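Local structure of fructose 1-phosphate kinase (Staphylococcus aureus, 2JG5) at residues 119-124 with 148-153; 143-148 with 171-176; 79-84 with 113-118; 2-7 with 41-46. The protein probably transfers a phosphate from ATP to fructose 1-phosphate or tagatose 6-phosphate, giving the corresponding bisphosphate, as a pfkB-family sugar kinase. One frame throughout, in Å; residues are numbered along the deposited sequence.

Contact 1. Residues 119-124 with 148-153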
# COMPACT_ATOMS: atom_id res chain seq x y z
N GLN A 119 0.86 -18.59 -22.86
CA GLN A 119 -0.34 -19.11 -22.23
C GLN A 119 -1.53 -19.05 -23.17
O GLN A 119 -2.37 -19.95 -23.17
CB GLN A 119 -0.67 -18.34 -20.96
CG GLN A 119 0.33 -18.54 -19.85
CD GLN A 119 -0.06 -17.80 -18.60
OE1 GLN A 119 -0.61 -16.70 -18.67
NE2 GLN A 119 0.22 -18.41 -17.45
N ILE A 120 -1.63 -17.97 -23.95
CA ILE A 120 -2.72 -17.82 -24.90
C ILE A 120 -2.55 -18.83 -26.04
O ILE A 120 -3.54 -19.30 -26.59
CB ILE A 120 -2.81 -16.38 -25.47
CG1 ILE A 120 -2.72 -15.33 -24.35
CG2 ILE A 120 -4.06 -16.21 -26.35
CD1 ILE A 120 -3.83 -15.37 -23.28
N LYS A 121 -1.30 -19.15 -26.36
CA LYS A 121 -0.98 -20.20 -27.33
C LYS A 121 -1.50 -21.59 -26.94
O LYS A 121 -1.67 -22.45 -27.81
CB LYS A 121 0.53 -20.25 -27.60
CG LYS A 121 1.00 -19.21 -28.61
CD LYS A 121 2.51 -19.02 -28.63
CE LYS A 121 2.88 -17.80 -29.49
NZ LYS A 121 4.32 -17.41 -29.37
N ASN A 122 -1.76 -21.80 -25.65
CA ASN A 122 -2.20 -23.12 -25.19
C ASN A 122 -3.71 -23.26 -25.06
O ASN A 122 -4.19 -24.28 -24.55
CB ASN A 122 -1.50 -23.50 -23.88
CG ASN A 122 -0.01 -23.76 -24.08
OD1 ASN A 122 0.39 -24.52 -24.96
ND2 ASN A 122 0.82 -23.12 -23.26
N THR A 123 -4.44 -22.26 -25.54
CA THR A 123 -5.90 -22.29 -25.59
C THR A 123 -6.44 -23.17 -26.72
O THR A 123 -5.73 -23.53 -27.67
CB THR A 123 -6.54 -20.87 -25.69
OG1 THR A 123 -6.00 -20.17 -26.82
CG2 THR A 123 -6.29 -20.07 -24.43
N THR A 124 -7.72 -23.53 -26.60
CA THR A 124 -8.40 -24.39 -27.57
C THR A 124 -9.68 -23.70 -28.04
O THR A 124 -10.07 -22.65 -27.48
CB THR A 124 -8.74 -25.76 -26.95
OG1 THR A 124 -9.62 -25.57 -25.84
CG2 THR A 124 -7.48 -26.49 -26.46
N ALA A 148 -4.95 -11.25 -29.78
CA ALA A 148 -6.04 -11.54 -30.72
C ALA A 148 -5.60 -12.46 -31.86
O ALA A 148 -6.37 -13.31 -32.33
CB ALA A 148 -6.61 -10.26 -31.28
N GLN A 149 -4.36 -12.30 -32.27
CA GLN A 149 -3.79 -13.05 -33.37
C GLN A 149 -3.53 -14.52 -33.05
O GLN A 149 -3.58 -15.38 -33.94
CB GLN A 149 -2.49 -12.40 -33.74
CG GLN A 149 -2.03 -12.72 -35.10
CD GLN A 149 -0.70 -12.14 -35.32
OE1 GLN A 149 0.08 -11.98 -34.37
NE2 GLN A 149 -0.41 -11.79 -36.58
N ILE A 150 -3.22 -14.79 -31.79
CA ILE A 150 -3.02 -16.14 -31.29
C ILE A 150 -4.35 -16.89 -31.17
O ILE A 150 -4.45 -18.06 -31.54
CB ILE A 150 -2.29 -16.13 -29.93
CG1 ILE A 150 -0.84 -15.62 -30.10
CG2 ILE A 150 -2.29 -17.53 -29.31
CD1 ILE A 150 -0.10 -15.42 -28.78
N THR A 151 -5.37 -16.20 -30.66
CA THR A 151 -6.69 -16.79 -30.46
C THR A 151 -7.32 -17.11 -31.80
O THR A 151 -8.07 -18.08 -31.90
CB THR A 151 -7.65 -15.87 -29.68
OG1 THR A 151 -7.91 -14.68 -30.44
CG2 THR A 151 -7.09 -15.53 -28.32
N ALA A 152 -7.02 -16.29 -32.80
CA ALA A 152 -7.44 -16.55 -34.17
C ALA A 152 -6.88 -17.88 -34.68
O ALA A 152 -7.53 -18.55 -35.48
CB ALA A 152 -7.03 -15.41 -35.08
N GLN A 153 -5.68 -18.24 -34.23
CA GLN A 153 -5.05 -19.51 -34.59
C GLN A 153 -5.51 -20.65 -33.69
O GLN A 153 -5.66 -21.77 -34.17
CB GLN A 153 -3.53 -19.42 -34.47
CG GLN A 153 -2.80 -18.77 -35.61
CD GLN A 153 -1.30 -18.85 -35.41
OE1 GLN A 153 -0.79 -18.61 -34.31
NE2 GLN A 153 -0.57 -19.18 -36.48
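Ile150 sets its CG2 methyl against the Ile120-Lys121 peptide. CG2 lies 3.5 Å from Ile120 O and equally close to Lys121 N, so it packs over the link between those residues. It also meets the CG2 methyl of Ile120 at 3.7 Å, where the two isoleucine side chains cross at about a right angle. The same Ile120 methyl also touches CG2 of Thr151, at 3.7 Å. These two side chains run alongside each other and point the same way. The extended chain of Lys121 crosses the outer side of Ile150, with its CE 3.9 Å from Ile150 CD1.

Thr151 is turned so that its methyl faces Ile120. Its chi1 of 64° folds OG1 back over its own helix, where it donates to Ala148 O at 2.8 Å. The donor stands 37° out of that carbonyl plane, on the same face as Ala152 N, which shares the acceptor. Ile120 O also has two donors. Thr123 OG1 reaches it in the carbonyl plane at 2.6 Å, and Thr123 N makes a longer bond within a type I turn. Thr123 OG1 is also bonded to Thr154 OG1. Behind the contact, Ile120 rests on Leu56 and Thr151 on Leu158, both of the central sheet.

The arrangement is that of neighbouring helices, 110-120 and 143-154, packed side by side on one face of the parallel sheet in the ribokinase-like alpha/beta fold.

Contact 2. Residues 143-148 with 171-176. Unlike the reference sequence in segment 171-176: Tyr173 (reference Phe).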
# COMPACT_ATOMS: atom_id res chain seq x y z
N ALA A 143 -0.46 -4.86 -27.85
CA ALA A 143 -0.64 -6.06 -27.03
C ALA A 143 -1.98 -6.77 -27.25
O ALA A 143 -2.05 -7.99 -27.24
CB ALA A 143 -0.46 -5.74 -25.58
N TYR A 144 -3.05 -5.99 -27.46
CA TYR A 144 -4.37 -6.56 -27.75
C TYR A 144 -4.32 -7.41 -29.02
O TYR A 144 -4.81 -8.54 -29.04
CB TYR A 144 -5.45 -5.48 -27.84
CG TYR A 144 -6.10 -5.19 -26.51
CD1 TYR A 144 -7.28 -5.85 -26.13
CD2 TYR A 144 -5.54 -4.28 -25.61
CE1 TYR A 144 -7.88 -5.61 -24.90
CE2 TYR A 144 -6.13 -4.04 -24.37
CZ TYR A 144 -7.29 -4.72 -24.03
OH TYR A 144 -7.90 -4.49 -22.82
N ALA A 145 -3.71 -6.85 -30.06
CA ALA A 145 -3.61 -7.51 -31.35
C ALA A 145 -2.74 -8.76 -31.30
O ALA A 145 -3.01 -9.73 -32.00
CB ALA A 145 -3.04 -6.53 -32.39
N GLN A 146 -1.69 -8.71 -30.50
CA GLN A 146 -0.76 -9.83 -30.34
C GLN A 146 -1.44 -11.02 -29.66
O GLN A 146 -1.15 -12.18 -29.96
CB GLN A 146 0.49 -9.41 -29.56
CG GLN A 146 1.38 -8.35 -30.25
CD GLN A 146 2.80 -8.33 -29.69
OE1 GLN A 146 3.26 -9.30 -29.09
NE2 GLN A 146 3.50 -7.21 -29.87
N ILE A 147 -2.37 -10.72 -28.76
CA ILE A 147 -3.20 -11.74 -28.15
C ILE A 147 -4.23 -12.20 -29.19
O ILE A 147 -4.33 -13.41 -29.48
CB ILE A 147 -3.83 -11.21 -26.82
CG1 ILE A 147 -2.79 -11.25 -25.70
CG2 ILE A 147 -5.08 -12.02 -26.44
CD1 ILE A 147 -3.02 -10.22 -24.59
N ALA A 148 -4.95 -11.25 -29.78
CA ALA A 148 -6.04 -11.54 -30.72
C ALA A 148 -5.60 -12.46 -31.86
O ALA A 148 -6.37 -13.31 -32.33
CB ALA A 148 -6.61 -10.26 -31.28
N LEU A 171 -10.45 -6.23 -34.33
CA LEU A 171 -11.54 -6.52 -35.27
C LEU A 171 -11.18 -7.49 -36.39
O LEU A 171 -11.94 -8.43 -36.63
CB LEU A 171 -12.13 -5.22 -35.84
CG LEU A 171 -12.98 -4.33 -34.93
CD1 LEU A 171 -13.21 -2.98 -35.60
CD2 LEU A 171 -14.30 -4.97 -34.61
N PRO A 172 -10.01 -7.30 -37.06
CA PRO A 172 -9.62 -8.26 -38.10
C PRO A 172 -9.46 -9.70 -37.57
O PRO A 172 -9.30 -10.63 -38.37
CB PRO A 172 -8.25 -7.74 -38.56
CG PRO A 172 -8.24 -6.31 -38.19
CD PRO A 172 -9.02 -6.22 -36.92
N TYR A 173 -9.50 -9.86 -36.25
CA TYR A 173 -9.29 -11.17 -35.62
C TYR A 173 -10.59 -11.82 -35.17
O TYR A 173 -10.59 -12.86 -34.50
CB TYR A 173 -8.29 -11.05 -34.46
CG TYR A 173 -6.95 -10.52 -34.91
CD1 TYR A 173 -6.05 -11.34 -35.58
CD2 TYR A 173 -6.61 -9.18 -34.71
CE1 TYR A 173 -4.82 -10.85 -36.02
CE2 TYR A 173 -5.38 -8.69 -35.13
CZ TYR A 173 -4.49 -9.53 -35.79
OH TYR A 173 -3.28 -9.05 -36.21
N HIS A 174 -11.70 -11.19 -35.59
CA HIS A 174 -13.06 -11.66 -35.34
C HIS A 174 -13.33 -11.96 -33.87
O HIS A 174 -13.65 -13.11 -33.52
CB HIS A 174 -13.38 -12.88 -36.21
CG HIS A 174 -13.02 -12.71 -37.66
ND1 HIS A 174 -13.43 -11.62 -38.40
CD2 HIS A 174 -12.31 -13.49 -38.50
CE1 HIS A 174 -12.97 -11.74 -39.63
NE2 HIS A 174 -12.30 -12.86 -39.72
N PRO A 175 -13.22 -10.94 -32.99
CA PRO A 175 -13.52 -11.19 -31.59
C PRO A 175 -14.99 -11.57 -31.45
O PRO A 175 -15.79 -11.21 -32.30
CB PRO A 175 -13.24 -9.84 -30.93
CG PRO A 175 -13.38 -8.84 -32.03
CD PRO A 175 -12.86 -9.53 -33.23
N LEU A 176 -15.33 -12.31 -30.40
CA LEU A 176 -16.70 -12.75 -30.18
C LEU A 176 -17.63 -11.57 -29.98
O LEU A 176 -18.70 -11.52 -30.55
CB LEU A 176 -16.76 -13.69 -28.98
CG LEU A 176 -18.16 -14.16 -28.59
CD1 LEU A 176 -18.67 -15.18 -29.60
CD2 LEU A 176 -18.13 -14.72 -27.17
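Tyr173, in the short link between helix 164-170 and strand 177-178, lies against Ala145 and Ala148 of helix 143-154. That link closes one beta-alpha-beta unit, and the helix it meets belongs to the unit before it. Tyr173 is the side chain that reaches across; the reference sequence has phenylalanine here.

The methyl of Ala148 approaches the ring obliquely, with CB 3.6 Å from Tyr173 CD2 and nearly as close to CG. Further out, Ala145 O lies over one face of the ring, 4.0 Å above the plane and displaced toward the rim. Ala145 CB is a looser neighbour of the same part of the ring, 4.2 Å from Tyr173 CE2. The inner end of the side chain also meets the backbone, since Tyr173 CB is 3.7 Å from Ala148 O. Small side chains on the helix let the flat ring come this close to its backbone. A chi1 of -59° turns the ring away from the tyrosine's own carbonyl and carries it out over the helix.

The link itself is tied down beyond the tyrosine. His174 N bonds back to Leu171 O at 3.0 Å, and the His174 side chain is held through ND1 by Gly210 O. Pro175 and Leu176 then make backbone bonds to Gln212 and Leu158. Ala148 also touches Val170 and Leu158.

This is a crossover connection of an alpha/beta sandwich resting on the adjoining helix, just before the chain enters strand 177-178.

Contact 3. Residues 79-84 with 113-118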
# COMPACT_ATOMS: atom_id res chain seq x y z
N ASN A 79 -3.19 -17.53 -12.91
CA ASN A 79 -1.94 -18.05 -13.44
C ASN A 79 -1.19 -16.85 -13.98
O ASN A 79 -0.86 -16.79 -15.17
CB ASN A 79 -2.21 -19.13 -14.49
CG ASN A 79 -1.03 -20.07 -14.70
OD1 ASN A 79 -0.02 -20.01 -14.00
ND2 ASN A 79 -1.17 -20.94 -15.69
N PHE A 80 -0.96 -15.89 -13.08
CA PHE A 80 -0.26 -14.65 -13.36
C PHE A 80 1.21 -14.86 -13.69
O PHE A 80 1.85 -15.76 -13.13
CB PHE A 80 -0.37 -13.69 -12.17
CG PHE A 80 -1.74 -13.09 -11.99
CD1 PHE A 80 -2.48 -13.36 -10.84
CD2 PHE A 80 -2.28 -12.24 -12.95
CE1 PHE A 80 -3.74 -12.79 -10.65
CE2 PHE A 80 -3.54 -11.68 -12.78
CZ PHE A 80 -4.28 -11.95 -11.63
N ILE A 81 1.72 -14.03 -14.58
CA ILE A 81 3.13 -14.02 -14.93
C ILE A 81 3.85 -13.16 -13.91
O ILE A 81 3.56 -11.96 -13.77
CB ILE A 81 3.38 -13.40 -16.35
CG1 ILE A 81 2.55 -14.10 -17.43
CG2 ILE A 81 4.89 -13.35 -16.67
CD1 ILE A 81 2.88 -15.59 -17.64
N GLU A 82 4.80 -13.78 -13.19
CA GLU A 82 5.58 -13.07 -12.17
C GLU A 82 6.46 -12.03 -12.84
O GLU A 82 7.29 -12.34 -13.71
CB GLU A 82 6.44 -14.05 -11.34
CG GLU A 82 7.09 -13.43 -10.07
CD GLU A 82 8.22 -14.28 -9.51
OE1 GLU A 82 7.99 -15.01 -8.52
OE2 GLU A 82 9.35 -14.23 -10.05
N VAL A 83 6.24 -10.78 -12.47
CA VAL A 83 7.10 -9.68 -12.90
C VAL A 83 8.00 -9.23 -11.73
O VAL A 83 7.73 -9.56 -10.58
CB VAL A 83 6.30 -8.52 -13.56
CG1 VAL A 83 5.49 -9.04 -14.74
CG2 VAL A 83 5.37 -7.86 -12.57
N ASP A 84 9.06 -8.48 -12.05
CA ASP A 84 10.13 -8.16 -11.11
C ASP A 84 9.85 -6.92 -10.24
O ASP A 84 10.60 -6.61 -9.32
CB ASP A 84 11.45 -7.96 -11.87
CG ASP A 84 11.80 -9.14 -12.77
OD1 ASP A 84 11.60 -10.29 -12.33
OD2 ASP A 84 12.28 -8.91 -13.91
N PHE A 113 6.03 -10.55 -21.03
CA PHE A 113 4.90 -10.46 -21.94
C PHE A 113 4.82 -11.69 -22.86
O PHE A 113 3.73 -12.19 -23.15
CB PHE A 113 4.92 -9.16 -22.77
CG PHE A 113 3.73 -9.03 -23.67
CD1 PHE A 113 2.49 -8.64 -23.16
CD2 PHE A 113 3.82 -9.35 -25.03
CE1 PHE A 113 1.38 -8.56 -23.98
CE2 PHE A 113 2.71 -9.25 -25.85
CZ PHE A 113 1.49 -8.86 -25.33
N GLU A 114 5.99 -12.15 -23.32
CA GLU A 114 6.11 -13.37 -24.13
C GLU A 114 5.56 -14.60 -23.40
O GLU A 114 4.86 -15.41 -24.01
CB GLU A 114 7.57 -13.60 -24.55
CG GLU A 114 8.02 -12.69 -25.68
CD GLU A 114 9.52 -12.42 -25.71
OE1 GLU A 114 10.32 -13.26 -25.21
OE2 GLU A 114 9.91 -11.36 -26.28
N GLN A 115 5.85 -14.71 -22.10
CA GLN A 115 5.25 -15.73 -21.23
C GLN A 115 3.72 -15.72 -21.24
O GLN A 115 3.09 -16.77 -21.23
CB GLN A 115 5.72 -15.56 -19.79
CG GLN A 115 7.15 -15.96 -19.50
CD GLN A 115 7.52 -15.75 -18.04
OE1 GLN A 115 6.83 -16.23 -17.13
NE2 GLN A 115 8.62 -15.05 -17.81
N LEU A 116 3.12 -14.52 -21.24
CA LEU A 116 1.67 -14.37 -21.30
C LEU A 116 1.11 -14.90 -22.61
O LEU A 116 0.14 -15.65 -22.60
CB LEU A 116 1.25 -12.90 -21.11
CG LEU A 116 -0.22 -12.57 -21.40
CD1 LEU A 116 -1.14 -13.41 -20.50
CD2 LEU A 116 -0.52 -11.08 -21.23
N LEU A 117 1.72 -14.49 -23.71
CA LEU A 117 1.38 -14.99 -25.04
C LEU A 117 1.50 -16.51 -25.15
O LEU A 117 0.72 -17.15 -25.87
CB LEU A 117 2.27 -14.35 -26.11
CG LEU A 117 2.24 -12.84 -26.32
CD1 LEU A 117 3.14 -12.48 -27.50
CD2 LEU A 117 0.80 -12.33 -26.52
N GLN A 118 2.49 -17.09 -24.47
CA GLN A 118 2.68 -18.54 -24.49
C GLN A 118 1.48 -19.24 -23.85
O GLN A 118 1.13 -20.35 -24.25
CB GLN A 118 3.99 -18.96 -23.80
CG GLN A 118 4.27 -20.48 -23.78
CD GLN A 118 4.61 -21.06 -25.15
OE1 GLN A 118 5.09 -20.35 -26.03
NE2 GLN A 118 4.38 -22.36 -25.32
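Gln115 OE1 rests on Ile81, 3.5 Å from its CG2 and 4.0 Å from its CD1. These are van der Waals contacts, made by the amide end of a long side chain lying over the isoleucine. The Gln115 chain is straight beyond CG, with chi2 at 180°, and it slants across Ile81 rather than running along it.

Ile81 makes the strand's side of the contact. Its CD1 pushes in against the helix and lies 3.6 Å from Gln115 CB. The same methyl approaches the backbone, with Leu116 N 3.8 Å away. CG1 faces Leu116 more loosely, 4.1 Å from its CB. Two torsions set this up: chi1 of -54° and chi2 of -63° together bring CD1 to the helix backbone, while CG2 lies mainly under the amide and is 3.9 Å from Gln115 CB.

Leu116 adds its CB to this contact, while the rest of its side chain goes on to Phe58 and Phe7. Ile81 also touches Gln112 and Gln119, one turn before and one turn after Gln115. Its own backbone is bonded to Gly57 and Ala59. Val83, further along the chain, packs on Gln112 and on Phe58.

The result is a helix packed on a strand near one edge of the parallel sheet, as in the alpha/beta domain of the ribokinase-like fold.

Contact 4. Residues 2-7 with 41-46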
# COMPACT_ATOMS: atom_id res chain seq x y z
N ILE A 2 -12.47 -20.50 -19.21
CA ILE A 2 -12.54 -19.07 -19.52
C ILE A 2 -11.38 -18.32 -18.85
O ILE A 2 -11.10 -18.51 -17.67
CB ILE A 2 -13.89 -18.47 -19.03
CG1 ILE A 2 -15.04 -19.00 -19.88
CG2 ILE A 2 -13.86 -16.96 -19.08
CD1 ILE A 2 -16.39 -18.97 -19.22
N TYR A 3 -10.72 -17.45 -19.62
CA TYR A 3 -9.55 -16.70 -19.15
C TYR A 3 -9.79 -15.21 -19.21
O TYR A 3 -10.22 -14.68 -20.24
CB TYR A 3 -8.33 -17.03 -19.99
CG TYR A 3 -7.94 -18.49 -19.94
CD1 TYR A 3 -8.30 -19.36 -20.98
CD2 TYR A 3 -7.22 -19.00 -18.86
CE1 TYR A 3 -7.95 -20.69 -20.93
CE2 TYR A 3 -6.86 -20.32 -18.81
CZ TYR A 3 -7.23 -21.16 -19.84
OH TYR A 3 -6.88 -22.48 -19.79
N THR A 4 -9.52 -14.53 -18.10
CA THR A 4 -9.50 -13.07 -18.09
C THR A 4 -8.04 -12.60 -18.12
O THR A 4 -7.17 -13.24 -17.52
CB THR A 4 -10.26 -12.50 -16.87
OG1 THR A 4 -9.61 -12.89 -15.66
CG2 THR A 4 -11.69 -13.03 -16.87
N VAL A 5 -7.76 -11.54 -18.85
CA VAL A 5 -6.40 -11.00 -18.90
C VAL A 5 -6.45 -9.56 -18.35
O VAL A 5 -7.22 -8.74 -18.83
CB VAL A 5 -5.82 -11.05 -20.33
CG1 VAL A 5 -4.36 -10.59 -20.36
CG2 VAL A 5 -5.93 -12.48 -20.93
N THR A 6 -5.65 -9.31 -17.31
CA THR A 6 -5.48 -7.99 -16.73
C THR A 6 -3.96 -7.70 -16.77
O THR A 6 -3.19 -8.31 -16.05
CB THR A 6 -6.03 -7.91 -15.25
OG1 THR A 6 -7.41 -8.30 -15.21
CG2 THR A 6 -5.91 -6.52 -14.69
N PHE A 7 -3.56 -6.78 -17.64
CA PHE A 7 -2.16 -6.38 -17.77
C PHE A 7 -1.60 -5.65 -16.56
O PHE A 7 -0.43 -5.82 -16.22
CB PHE A 7 -2.00 -5.45 -18.98
CG PHE A 7 -2.43 -6.05 -20.27
CD1 PHE A 7 -3.26 -5.33 -21.12
CD2 PHE A 7 -2.01 -7.32 -20.64
CE1 PHE A 7 -3.65 -5.87 -22.34
CE2 PHE A 7 -2.39 -7.86 -21.85
CZ PHE A 7 -3.22 -7.14 -22.70
N ASN A 41 -12.19 -8.05 -12.18
CA ASN A 41 -13.59 -7.78 -11.89
C ASN A 41 -14.50 -8.72 -12.70
O ASN A 41 -15.48 -9.24 -12.17
CB ASN A 41 -13.92 -6.30 -12.16
CG ASN A 41 -13.52 -5.38 -10.99
OD1 ASN A 41 -12.94 -5.81 -9.98
ND2 ASN A 41 -13.86 -4.10 -11.13
N VAL A 42 -14.16 -8.94 -13.97
CA VAL A 42 -14.91 -9.89 -14.78
C VAL A 42 -14.89 -11.27 -14.09
O VAL A 42 -15.94 -11.89 -13.92
CB VAL A 42 -14.38 -9.98 -16.26
CG1 VAL A 42 -15.28 -10.88 -17.10
CG2 VAL A 42 -14.31 -8.63 -16.91
N SER A 43 -13.71 -11.72 -13.67
CA SER A 43 -13.61 -13.00 -12.95
C SER A 43 -14.48 -13.00 -11.69
O SER A 43 -15.11 -14.02 -11.37
CB SER A 43 -12.16 -13.34 -12.60
OG SER A 43 -11.45 -13.74 -13.76
N ARG A 44 -14.52 -11.86 -11.01
CA ARG A 44 -15.30 -11.71 -9.78
C ARG A 44 -16.80 -11.85 -10.06
O ARG A 44 -17.51 -12.53 -9.31
CB ARG A 44 -15.02 -10.38 -9.08
CG ARG A 44 -13.71 -10.29 -8.30
CD ARG A 44 -13.92 -9.36 -7.12
NE ARG A 44 -12.69 -8.99 -6.41
CZ ARG A 44 -12.41 -9.36 -5.15
NH1 ARG A 44 -13.26 -10.12 -4.47
NH2 ARG A 44 -11.27 -8.96 -4.57
N VAL A 45 -17.28 -11.21 -11.12
CA VAL A 45 -18.69 -11.32 -11.48
C VAL A 45 -19.03 -12.70 -12.06
O VAL A 45 -20.06 -13.27 -11.72
CB VAL A 45 -19.17 -10.18 -12.43
CG1 VAL A 45 -20.68 -10.27 -12.66
CG2 VAL A 45 -18.82 -8.82 -11.84
N LEU A 46 -18.14 -13.25 -12.89
CA LEU A 46 -18.36 -14.60 -13.40
C LEU A 46 -18.52 -15.53 -12.21
O LEU A 46 -19.42 -16.37 -12.21
CB LEU A 46 -17.23 -15.07 -14.32
CG LEU A 46 -17.10 -14.52 -15.75
CD1 LEU A 46 -15.77 -14.95 -16.38
CD2 LEU A 46 -18.28 -14.92 -16.66
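Thr4 and Ser43 face each other with their hydroxyls, and Thr4 OG1 is 2.8 Å from Ser43 OG in a hydrogen bond that either could donate. Thr4 presents its methyl to the helix as well. A chi1 of 64° tucks OG1 in over the main chain and turns CG2 to the helix, where it comes within 3.2 Å of Ser43 OG. The same methyl lies 4.1 Å from Val42 CB, so one threonine offers both a polar and an apolar contact to consecutive helix residues. Ser43 OG is bonded also to Ser53 OG, and Thr4 OG1 has a further weak bond to Gly39 O. The buried hydroxyls are thus linked in a small network.

Strand 2-6 lies inside the parallel sheet of the ribokinase-like fold, and helix 38-48 packs on one of its faces. The axes of strand 2-6 and helix segment 41-46 run roughly antiparallel, at 148°, and come within 8.6 Å of each other. Alternate strand residues, Ile2 and Thr4, point to the helix.

At the start of the strand Ile2 meets Leu46, one turn on from Val42. Ile2 CG2 and Leu46 CD1 touch at 3.9 Å, the two side chains set at a slant. Chi2 of 170° puts CD1 of Leu46 anti to CA, and this methyl meets Ile2. Beyond this pair Ile2 reaches Ala260, and Val42 packs on Ala253, both on helix 247-260.

In the fold
All four contacts lie in or against one parallel sheet. Contacts 1 and 2 both use helix 143-154, share Ala148 and have centres about 10 Å apart. Tyr173 also packs on Gln149, its CE1 3.5 Å from Gln149 CG. Contacts 1 and 3 are joined by helix 110-120, and Gln119 NE2 is 3.0 Å from Asn79 O in a hydrogen bond. Helix 38-48 of contact 4 packs on the other sheet face. Phe7 touches Ile147 of contact 2 and Leu116 of contact 3. Helix 38-48 is tied to helix 247-260 by Asn41 ND2 and Asp249 OD2. Asp249 belongs to a Gly-Ser-Gly-Asp sequence resembling a pfkB-family signature, so helix 38-48 probably lies close to the active site.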